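Long-range contacts in zinc-type alcohol dehydrogenase-like protein YAHK (Escherichia coli, PDB 1UUF), which reduces a wide range of aldehydes to their primary alcohols, preferring NADPH to NADH as electron donor and binding two zinc ions per subunit: residues 23-31 with 36-44; 335-344 with 356-367. All blocks are in the same frame, centred on the assembly; numbering follows the deposited sequence.

How the contacts relate
The first modelled residues form contact 1. Its two strands, 24-27 and 36-39, are joined by residues 28-35, and the chain is then done with this contact. It passes through the strands from 49-58 onward and the six-stranded parallel sheet, then returns. Strand 336-339, helix 344-352 and strand 359-363 follow one another, and contact 2 closes the loop that holds the helix. Strand 359-363 pairs antiparallel with strand 49-58, in the same mixed sheet. The contacts are in series; they neither nest nor cross. Their centres lie about 18 Å apart, yet they touch: V26 of contact 1 packs on I344 and L367 of contact 2.

Contact 1 (23-31 with 36-44); sequences IKAVGAYSA and EPMDITRRE
E36 N donates to G27 O at 2.8 Å, an almost straight bond. G27 N donates to E36 O. A25 and M38 form the next hydrogen-bonded pair; M38 N to A25 O is sound, but A25 N to M38 O is weak and bent. Past the strand, I40 N gives a straight bond (170°) to I23 O. The result is an antiparallel beta hairpin of strands 24-27 and 36-39, with K24-D39 and V26-P37 as its non-hydrogen-bonded pairs. Y29 reaches back to the second strand. M38 CE lies over one face of the Y29 ring, 3.9 Å from the centroid, a CH-pi contact; SD stands obliquely farther off, a Met-aromatic contact. M38 CG stands between the backbone N and the carbonyl carbon (chi1 57°), and the chain bends at its end to bring CE over the ring. The E36 carboxylate meets the ring edge instead, OE2 3.4 Å from Y29 CD1, with its plane 88° from the ring. One water bridges E36 OE2 to Y29 N; another joins Y29 OH to P37 O. With an alanine at E36, the water on Y29 N would probably lose this acceptor and the ring edge its neighbour. I40 CD1 sits 3.9 Å from A25 CB and lies over one face of the R42 guanidinium, toward its rim; the R42 nitrogens bond to Q152 O, L146 O and S150 OG.

Contact 2 (335-344 with 356-367); sequences DIEMIRADQI and VKYRFVIDNRTL
Strands 336-339 and 359-363 run parallel, 4.6 Å apart at closest approach and 33° from aligned, with E337, M338 and I339 paired to F360, V361 and I362. They are the two strands of a beta-alpha-beta unit joined by helix 344-352. The backbone bonds alternate, from E337 N to R359 O through to D363 N to I339 O. Before the strands, D335 O accepts Y358 N, the nitrogen of the cis peptide bond between K357 and Y358, at 2.7 Å. R359 turns toward the catalytic zinc site, where its side chain lies near C60 and forms a salt bridge to E83. The E337 chain lies alongside F360, extended, with CG opposite the backbone N (chi1 -176°), which carries CD to 3.7 Å from F360 CE2; OE2 forms a salt bridge with R350 of the helix. V356 CG2 covers one face of the F360 ring, and I339 CG2 packs 3.6 Å from F360 CD2. I344 crosses I362 at about a right angle, with CD1 to CD1 a tight 3.3 Å. M338 and V361 share a face with I336, whose CG2 meets V361 CG2. A341 CB packs 3.5 Å from L367 CD2. T366 OG1 accepts A341 N at 2.9 Å and donates its own proton to D363 O at 2.6 Å, nearly in line with that carbonyl.

Contact 1 (23-31 with 36-44)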
loop_
_atom_site.group_PDB
_atom_site.type_symbol
_atom_site.label_atom_id
_atom_site.label_comp_id
_atom_site.label_asym_id
_atom_site.label_seq_id
_atom_site.Cartn_x
_atom_site.Cartn_y
_atom_site.Cartn_z
ATOM N N ILE A 23 -31.155 -13.312 -31.164
ATOM C CA ILE A 23 -30.145 -12.279 -30.784
ATOM C C ILE A 23 -28.739 -12.687 -31.214
ATOM O O ILE A 23 -28.152 -13.627 -30.674
ATOM C CB ILE A 23 -30.167 -12.033 -29.264
ATOM C CG1 ILE A 23 -31.552 -11.517 -28.863
ATOM C CG2 ILE A 23 -29.081 -11.033 -28.872
ATOM C CD1 ILE A 23 -31.777 -11.432 -27.377
ATOM N N LYS A 24 -28.202 -11.967 -32.193
ATOM C CA LYS A 24 -26.874 -12.259 -32.707
ATOM C C LYS A 24 -25.768 -11.765 -31.790
ATOM O O LYS A 24 -25.914 -10.758 -31.095
ATOM C CB LYS A 24 -26.703 -11.653 -34.101
ATOM C CG LYS A 24 -27.604 -12.283 -35.149
ATOM C CD LYS A 24 -27.359 -11.689 -36.523
ATOM C CE LYS A 24 -28.221 -12.377 -37.570
ATOM N NZ LYS A 24 -29.670 -12.284 -37.235
ATOM N N ALA A 25 -24.658 -12.491 -31.798
ATOM C CA ALA A 25 -23.509 -12.155 -30.979
ATOM C C ALA A 25 -22.264 -12.797 -31.563
ATOM O O ALA A 25 -22.325 -13.511 -32.570
ATOM C CB ALA A 25 -23.727 -12.644 -29.548
ATOM N N VAL A 26 -21.132 -12.530 -30.928
ATOM C CA VAL A 26 -19.861 -13.095 -31.341
ATOM C C VAL A 26 -19.195 -13.634 -30.082
ATOM O O VAL A 26 -19.063 -12.922 -29.089
ATOM C CB VAL A 26 -18.954 -12.027 -31.997
ATOM C CG1 VAL A 26 -17.534 -12.556 -32.137
ATOM C CG2 VAL A 26 -19.509 -11.653 -33.362
ATOM N N GLY A 27 -18.798 -14.901 -30.121
ATOM C CA GLY A 27 -18.157 -15.507 -28.969
ATOM C C GLY A 27 -17.294 -16.687 -29.362
ATOM O O GLY A 27 -17.145 -16.986 -30.548
ATOM N N ALA A 28 -16.732 -17.365 -28.367
ATOM C CA ALA A 28 -15.872 -18.516 -28.615
ATOM C C ALA A 28 -16.423 -19.782 -27.970
ATOM O O ALA A 28 -17.115 -19.721 -26.955
ATOM C CB ALA A 28 -14.477 -18.236 -28.087
ATOM N N TYR A 29 -16.113 -20.930 -28.565
ATOM C CA TYR A 29 -16.563 -22.210 -28.033
ATOM C C TYR A 29 -15.472 -22.878 -27.194
ATOM O O TYR A 29 -15.762 -23.729 -26.351
ATOM C CB TYR A 29 -17.000 -23.136 -29.170
ATOM C CG TYR A 29 -18.291 -22.716 -29.838
ATOM C CD1 TYR A 29 -18.295 -22.163 -31.116
ATOM C CD2 TYR A 29 -19.516 -22.876 -29.188
ATOM C CE1 TYR A 29 -19.488 -21.781 -31.733
ATOM C CE2 TYR A 29 -20.710 -22.497 -29.793
ATOM C CZ TYR A 29 -20.690 -21.953 -31.063
ATOM O OH TYR A 29 -21.874 -21.585 -31.661
ATOM N N SER A 30 -14.220 -22.491 -27.428
ATOM C CA SER A 30 -13.087 -23.028 -26.677
ATOM C C SER A 30 -11.977 -21.983 -26.638
ATOM O O SER A 30 -12.017 -20.997 -27.373
ATOM C CB SER A 30 -12.560 -24.318 -27.318
ATOM O OG SER A 30 -11.583 -24.047 -28.310
ATOM N N ALA A 31 -10.985 -22.204 -25.784
ATOM C CA ALA A 31 -9.874 -21.271 -25.640
ATOM C C ALA A 31 -9.029 -21.133 -26.904
ATOM O O ALA A 31 -8.415 -20.091 -27.134
ATOM C CB ALA A 31 -8.992 -21.693 -24.467
ATOM N N GLU A 36 -16.433 -16.259 -33.199
ATOM C CA GLU A 36 -17.256 -16.473 -34.381
ATOM C C GLU A 36 -18.714 -16.147 -34.094
ATOM O O GLU A 36 -19.121 -16.039 -32.937
ATOM C CB GLU A 36 -17.140 -17.929 -34.843
ATOM C CG GLU A 36 -17.494 -18.938 -33.760
ATOM C CD GLU A 36 -17.378 -20.375 -34.232
ATOM O OE1 GLU A 36 -18.201 -20.796 -35.073
ATOM O OE2 GLU A 36 -16.462 -21.081 -33.764
ATOM N N PRO A 37 -19.522 -15.978 -35.151
ATOM C CA PRO A 37 -20.942 -15.664 -34.987
ATOM C C PRO A 37 -21.700 -16.775 -34.266
ATOM O O PRO A 37 -21.447 -17.961 -34.486
ATOM C CB PRO A 37 -21.425 -15.491 -36.426
ATOM C CG PRO A 37 -20.205 -15.004 -37.135
ATOM C CD PRO A 37 -19.132 -15.894 -36.569
ATOM N N MET A 38 -22.623 -16.382 -33.396
ATOM C CA MET A 38 -23.439 -17.338 -32.661
ATOM C C MET A 38 -24.693 -16.659 -32.137
ATOM O O MET A 38 -24.687 -15.464 -31.839
ATOM C CB MET A 38 -22.654 -17.956 -31.496
ATOM C CG MET A 38 -22.078 -16.965 -30.498
ATOM S SD MET A 38 -21.385 -17.782 -29.039
ATOM C CE MET A 38 -19.886 -18.495 -29.701
ATOM N N ASP A 39 -25.775 -17.422 -32.050
ATOM C CA ASP A 39 -27.036 -16.897 -31.549
ATOM C C ASP A 39 -27.127 -17.198 -30.065
ATOM O O ASP A 39 -26.726 -18.271 -29.613
ATOM C CB ASP A 39 -28.219 -17.550 -32.268
ATOM C CG ASP A 39 -28.333 -17.121 -33.713
ATOM O OD1 ASP A 39 -29.254 -17.604 -34.405
ATOM O OD2 ASP A 39 -27.504 -16.298 -34.155
ATOM N N ILE A 40 -27.640 -16.239 -29.305
ATOM C CA ILE A 40 -27.795 -16.417 -27.870
ATOM C C ILE A 40 -29.189 -15.966 -27.478
ATOM O O ILE A 40 -29.931 -15.424 -28.300
ATOM C CB ILE A 40 -26.762 -15.584 -27.074
ATOM C CG1 ILE A 40 -26.953 -14.094 -27.364
ATOM C CG2 ILE A 40 -25.355 -16.026 -27.435
ATOM C CD1 ILE A 40 -26.107 -13.183 -26.488
ATOM N N THR A 41 -29.554 -16.193 -26.222
ATOM C CA THR A 41 -30.863 -15.777 -25.750
ATOM C C THR A 41 -30.694 -14.819 -24.579
ATOM O O THR A 41 -29.642 -14.785 -23.940
ATOM C CB THR A 41 -31.713 -16.983 -25.291
ATOM O OG1 THR A 41 -31.113 -17.582 -24.137
ATOM C CG2 THR A 41 -31.808 -18.020 -26.406
ATOM N N ARG A 42 -31.732 -14.032 -24.328
ATOM C CA ARG A 42 -31.757 -13.074 -23.229
ATOM C C ARG A 42 -33.049 -13.303 -22.466
ATOM O O ARG A 42 -34.065 -13.668 -23.058
ATOM C CB ARG A 42 -31.744 -11.635 -23.752
ATOM C CG ARG A 42 -30.446 -11.204 -24.409
ATOM C CD ARG A 42 -29.280 -11.358 -23.462
ATOM N NE ARG A 42 -28.068 -10.735 -23.982
ATOM C CZ ARG A 42 -26.881 -10.830 -23.398
ATOM N NH1 ARG A 42 -26.753 -11.529 -22.276
ATOM N NH2 ARG A 42 -25.828 -10.220 -23.927
ATOM N N ARG A 43 -33.015 -13.090 -21.156
ATOM C CA ARG A 43 -34.208 -13.267 -20.344
ATOM C C ARG A 43 -35.203 -12.168 -20.684
ATOM O O ARG A 43 -34.827 -11.117 -21.208
ATOM C CB ARG A 43 -33.865 -13.192 -18.850
ATOM C CG ARG A 43 -33.373 -11.820 -18.367
ATOM C CD ARG A 43 -33.414 -11.738 -16.840
ATOM N NE ARG A 43 -33.010 -10.432 -16.320
ATOM C CZ ARG A 43 -31.748 -10.048 -16.145
ATOM N NH1 ARG A 43 -30.752 -10.871 -16.445
ATOM N NH2 ARG A 43 -31.482 -8.839 -15.665
ATOM N N GLU A 44 -36.479 -12.419 -20.415
ATOM C CA GLU A 44 -37.498 -11.409 -20.652
ATOM C C GLU A 44 -37.312 -10.428 -19.505
ATOM O O GLU A 44 -37.038 -10.836 -18.376
ATOM C CB GLU A 44 -38.899 -12.021 -20.593
ATOM C CG GLU A 44 -39.220 -12.948 -21.753
ATOM C CD GLU A 44 -39.180 -12.232 -23.088
ATOM O OE1 GLU A 44 -39.906 -11.225 -23.244
ATOM O OE2 GLU A 44 -38.427 -12.675 -23.983
HETATM O O HOH W 1 -31.833 -15.793 -30.872
HETATM O O HOH W 2 -15.306 -20.343 -31.367
HETATM O O HOH W 3 -22.455 -20.585 -34.091
#

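Contact 2 (335-344 with 356-367)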
loop_
_atom_site.group_PDB
_atom_site.type_symbol
_atom_site.label_atom_id
_atom_site.label_comp_id
_atom_site.label_asym_id
_atom_site.label_seq_id
_atom_site.Cartn_x
_atom_site.Cartn_y
_atom_site.Cartn_z
ATOM N N ASP A 335 -10.418 7.819 -27.142
ATOM C CA ASP A 335 -9.973 7.945 -28.529
ATOM C C ASP A 335 -10.147 6.524 -29.044
ATOM O O ASP A 335 -9.513 5.599 -28.542
ATOM C CB ASP A 335 -8.508 8.369 -28.603
ATOM C CG ASP A 335 -8.263 9.717 -27.957
ATOM O OD1 ASP A 335 -9.155 10.585 -28.041
ATOM O OD2 ASP A 335 -7.178 9.913 -27.376
ATOM N N ILE A 336 -10.993 6.354 -30.051
ATOM C CA ILE A 336 -11.292 5.014 -30.532
ATOM C C ILE A 336 -11.097 4.732 -32.009
ATOM O O ILE A 336 -10.908 5.637 -32.821
ATOM C CB ILE A 336 -12.758 4.663 -30.214
ATOM C CG1 ILE A 336 -13.690 5.516 -31.087
ATOM C CG2 ILE A 336 -13.061 4.944 -28.748
ATOM C CD1 ILE A 336 -15.162 5.159 -30.968
ATOM N N GLU A 337 -11.148 3.444 -32.334
ATOM C CA GLU A 337 -11.068 2.977 -33.705
ATOM C C GLU A 337 -12.234 2.013 -33.822
ATOM O O GLU A 337 -12.245 0.957 -33.187
ATOM C CB GLU A 337 -9.769 2.234 -33.999
ATOM C CG GLU A 337 -9.671 1.843 -35.470
ATOM C CD GLU A 337 -8.349 1.220 -35.837
ATOM O OE1 GLU A 337 -7.318 1.642 -35.270
ATOM O OE2 GLU A 337 -8.340 0.321 -36.709
ATOM N N MET A 338 -13.223 2.389 -34.623
ATOM C CA MET A 338 -14.410 1.567 -34.803
ATOM C C MET A 338 -14.127 0.365 -35.695
ATOM O O MET A 338 -13.446 0.484 -36.714
ATOM C CB MET A 338 -15.529 2.415 -35.406
ATOM C CG MET A 338 -16.906 1.795 -35.297
ATOM S SD MET A 338 -18.183 2.946 -35.824
ATOM C CE MET A 338 -18.312 3.990 -34.378
ATOM N N ILE A 339 -14.642 -0.798 -35.305
ATOM C CA ILE A 339 -14.439 -2.013 -36.088
ATOM C C ILE A 339 -15.745 -2.780 -36.233
ATOM O O ILE A 339 -16.719 -2.505 -35.533
ATOM C CB ILE A 339 -13.397 -2.959 -35.426
ATOM C CG1 ILE A 339 -13.883 -3.396 -34.042
ATOM C CG2 ILE A 339 -12.049 -2.260 -35.317
ATOM C CD1 ILE A 339 -12.955 -4.389 -33.354
ATOM N N ARG A 340 -15.763 -3.738 -37.158
ATOM C CA ARG A 340 -16.939 -4.568 -37.366
ATOM C C ARG A 340 -16.868 -5.690 -36.338
ATOM O O ARG A 340 -15.795 -5.987 -35.809
ATOM C CB ARG A 340 -16.942 -5.180 -38.768
ATOM C CG ARG A 340 -16.952 -4.182 -39.915
ATOM C CD ARG A 340 -17.241 -4.903 -41.229
ATOM N NE ARG A 340 -16.273 -5.964 -41.497
ATOM C CZ ARG A 340 -15.121 -5.788 -42.137
ATOM N NH1 ARG A 340 -14.303 -6.816 -42.327
ATOM N NH2 ARG A 340 -14.790 -4.589 -42.600
ATOM N N ALA A 341 -18.004 -6.319 -36.064
ATOM C CA ALA A 341 -18.045 -7.401 -35.092
ATOM C C ALA A 341 -17.208 -8.599 -35.534
ATOM O O ALA A 341 -16.735 -9.370 -34.700
ATOM C CB ALA A 341 -19.492 -7.825 -34.846
ATOM N N ASP A 342 -17.005 -8.752 -36.839
ATOM C CA ASP A 342 -16.220 -9.878 -37.339
ATOM C C ASP A 342 -14.723 -9.594 -37.409
ATOM O O ASP A 342 -13.956 -10.403 -37.932
ATOM C CB ASP A 342 -16.719 -10.307 -38.722
ATOM C CG ASP A 342 -16.754 -9.159 -39.712
ATOM O OD1 ASP A 342 -15.745 -8.433 -39.825
ATOM O OD2 ASP A 342 -17.794 -8.989 -40.384
ATOM N N GLN A 343 -14.310 -8.448 -36.876
ATOM C CA GLN A 343 -12.901 -8.061 -36.888
ATOM C C GLN A 343 -12.278 -8.096 -35.496
ATOM O O GLN A 343 -11.147 -7.652 -35.300
ATOM C CB GLN A 343 -12.762 -6.654 -37.480
ATOM C CG GLN A 343 -13.039 -6.591 -38.977
ATOM C CD GLN A 343 -13.071 -5.173 -39.520
ATOM O OE1 GLN A 343 -12.794 -4.946 -40.699
ATOM N NE2 GLN A 343 -13.424 -4.215 -38.671
ATOM N N ILE A 344 -13.006 -8.641 -34.528
ATOM C CA ILE A 344 -12.496 -8.678 -33.165
ATOM C C ILE A 344 -11.224 -9.501 -32.986
ATOM O O ILE A 344 -10.340 -9.117 -32.218
ATOM C CB ILE A 344 -13.577 -9.178 -32.183
ATOM C CG1 ILE A 344 -14.859 -8.368 -32.376
ATOM C CG2 ILE A 344 -13.094 -9.000 -30.754
ATOM C CD1 ILE A 344 -16.039 -8.875 -31.575
ATOM N N VAL A 356 -3.035 0.404 -31.447
ATOM C CA VAL A 356 -4.349 1.035 -31.492
ATOM C C VAL A 356 -4.288 2.333 -30.689
ATOM O O VAL A 356 -3.582 2.416 -29.679
ATOM C CB VAL A 356 -5.456 0.103 -30.923
ATOM C CG1 VAL A 356 -5.221 -0.165 -29.441
ATOM C CG2 VAL A 356 -6.825 0.730 -31.146
ATOM N N LYS A 357 -5.014 3.349 -31.146
ATOM C CA LYS A 357 -5.020 4.642 -30.475
ATOM C C LYS A 357 -6.428 5.128 -30.137
ATOM O O LYS A 357 -7.017 5.906 -30.891
ATOM C CB LYS A 357 -4.312 5.686 -31.347
ATOM C CG LYS A 357 -2.825 5.420 -31.548
ATOM C CD LYS A 357 -2.145 6.517 -32.363
ATOM C CE LYS A 357 -2.634 6.546 -33.803
ATOM N NZ LYS A 357 -4.063 6.957 -33.926
ATOM N N TYR A 358 -6.968 4.687 -29.003
ATOM C CA TYR A 358 -6.284 3.780 -28.086
ATOM C C TYR A 358 -7.213 2.672 -27.631
ATOM O O TYR A 358 -6.863 1.877 -26.757
ATOM C CB TYR A 358 -5.796 4.539 -26.854
ATOM C CG TYR A 358 -4.684 5.498 -27.160
ATOM C CD1 TYR A 358 -4.949 6.766 -27.667
ATOM C CD2 TYR A 358 -3.357 5.107 -27.013
ATOM C CE1 TYR A 358 -3.913 7.622 -28.028
ATOM C CE2 TYR A 358 -2.316 5.950 -27.369
ATOM C CZ TYR A 358 -2.600 7.204 -27.876
ATOM O OH TYR A 358 -1.569 8.032 -28.244
ATOM N N ARG A 359 -8.392 2.620 -28.234
ATOM C CA ARG A 359 -9.383 1.627 -27.860
ATOM C C ARG A 359 -10.217 1.208 -29.056
ATOM O O ARG A 359 -10.698 2.051 -29.812
ATOM C CB ARG A 359 -10.306 2.216 -26.789
ATOM C CG ARG A 359 -10.238 1.548 -25.422
ATOM C CD ARG A 359 -10.912 0.186 -25.440
ATOM N NE ARG A 359 -11.090 -0.363 -24.096
ATOM C CZ ARG A 359 -10.102 -0.817 -23.329
ATOM N NH1 ARG A 359 -8.850 -0.791 -23.767
ATOM N NH2 ARG A 359 -10.368 -1.302 -22.124
ATOM N N PHE A 360 -10.378 -0.098 -29.240
ATOM C CA PHE A 360 -11.215 -0.583 -30.323
ATOM C C PHE A 360 -12.646 -0.581 -29.807
ATOM O O PHE A 360 -12.890 -0.897 -28.643
ATOM C CB PHE A 360 -10.844 -2.015 -30.724
ATOM C CG PHE A 360 -9.586 -2.118 -31.532
ATOM C CD1 PHE A 360 -8.443 -2.700 -30.994
ATOM C CD2 PHE A 360 -9.544 -1.641 -32.836
ATOM C CE1 PHE A 360 -7.275 -2.807 -31.742
ATOM C CE2 PHE A 360 -8.381 -1.742 -33.597
ATOM C CZ PHE A 360 -7.243 -2.326 -33.049
ATOM N N VAL A 361 -13.586 -0.206 -30.666
ATOM C CA VAL A 361 -14.995 -0.207 -30.301
ATOM C C VAL A 361 -15.778 -0.863 -31.426
ATOM O O VAL A 361 -15.685 -0.460 -32.586
ATOM C CB VAL A 361 -15.537 1.217 -30.056
ATOM C CG1 VAL A 361 -17.048 1.177 -29.834
ATOM C CG2 VAL A 361 -14.869 1.809 -28.829
ATOM N N ILE A 362 -16.539 -1.891 -31.070
ATOM C CA ILE A 362 -17.348 -2.628 -32.030
ATOM C C ILE A 362 -18.634 -1.889 -32.389
ATOM O O ILE A 362 -19.324 -1.354 -31.521
ATOM C CB ILE A 362 -17.739 -4.010 -31.462
ATOM C CG1 ILE A 362 -16.481 -4.822 -31.164
ATOM C CG2 ILE A 362 -18.651 -4.741 -32.441
ATOM C CD1 ILE A 362 -16.709 -5.937 -30.163
ATOM N N ASP A 363 -18.938 -1.858 -33.682
ATOM C CA ASP A 363 -20.160 -1.240 -34.182
ATOM C C ASP A 363 -21.111 -2.433 -34.176
ATOM O O ASP A 363 -21.135 -3.208 -35.130
ATOM C CB ASP A 363 -19.950 -0.755 -35.618
ATOM C CG ASP A 363 -21.125 0.039 -36.149
ATOM O OD1 ASP A 363 -22.250 -0.117 -35.630
ATOM O OD2 ASP A 363 -20.923 0.815 -37.104
ATOM N N ASN A 364 -21.876 -2.591 -33.100
ATOM C CA ASN A 364 -22.772 -3.736 -32.977
ATOM C C ASN A 364 -23.818 -3.892 -34.069
ATOM O O ASN A 364 -24.369 -4.977 -34.250
ATOM C CB ASN A 364 -23.438 -3.730 -31.600
ATOM C CG ASN A 364 -22.440 -3.950 -30.485
ATOM O OD1 ASN A 364 -21.494 -3.176 -30.328
ATOM N ND2 ASN A 364 -22.633 -5.016 -29.710
ATOM N N ARG A 365 -24.096 -2.820 -34.799
ATOM C CA ARG A 365 -25.066 -2.906 -35.879
ATOM C C ARG A 365 -24.549 -3.886 -36.935
ATOM O O ARG A 365 -25.333 -4.513 -37.652
ATOM C CB ARG A 365 -25.296 -1.517 -36.486
ATOM C CG ARG A 365 -25.978 -1.513 -37.845
ATOM C CD ARG A 365 -24.957 -1.663 -38.963
ATOM N NE ARG A 365 -23.993 -0.564 -38.961
ATOM C CZ ARG A 365 -22.938 -0.489 -39.766
ATOM N NH1 ARG A 365 -22.118 0.551 -39.692
ATOM N NH2 ARG A 365 -22.699 -1.456 -40.642
ATOM N N THR A 366 -23.228 -4.033 -37.010
ATOM C CA THR A 366 -22.618 -4.930 -37.991
ATOM C C THR A 366 -22.801 -6.411 -37.673
ATOM O O THR A 366 -22.314 -7.273 -38.410
ATOM C CB THR A 366 -21.111 -4.648 -38.155
ATOM O OG1 THR A 366 -20.423 -4.971 -36.941
ATOM C CG2 THR A 366 -20.884 -3.182 -38.499
ATOM N N LEU A 367 -23.492 -6.713 -36.578
ATOM C CA LEU A 367 -23.736 -8.106 -36.216
ATOM C C LEU A 367 -24.695 -8.725 -37.225
ATOM O O LEU A 367 -24.720 -9.941 -37.409
ATOM C CB LEU A 367 -24.322 -8.199 -34.808
ATOM C CG LEU A 367 -23.277 -8.075 -33.698
ATOM C CD1 LEU A 367 -23.957 -7.853 -32.363
ATOM C CD2 LEU A 367 -22.415 -9.331 -33.675
HETATM O O HOH W 4 -6.197 3.480 -33.789
HETATM O O HOH W 5 -19.573 -8.275 -38.296
#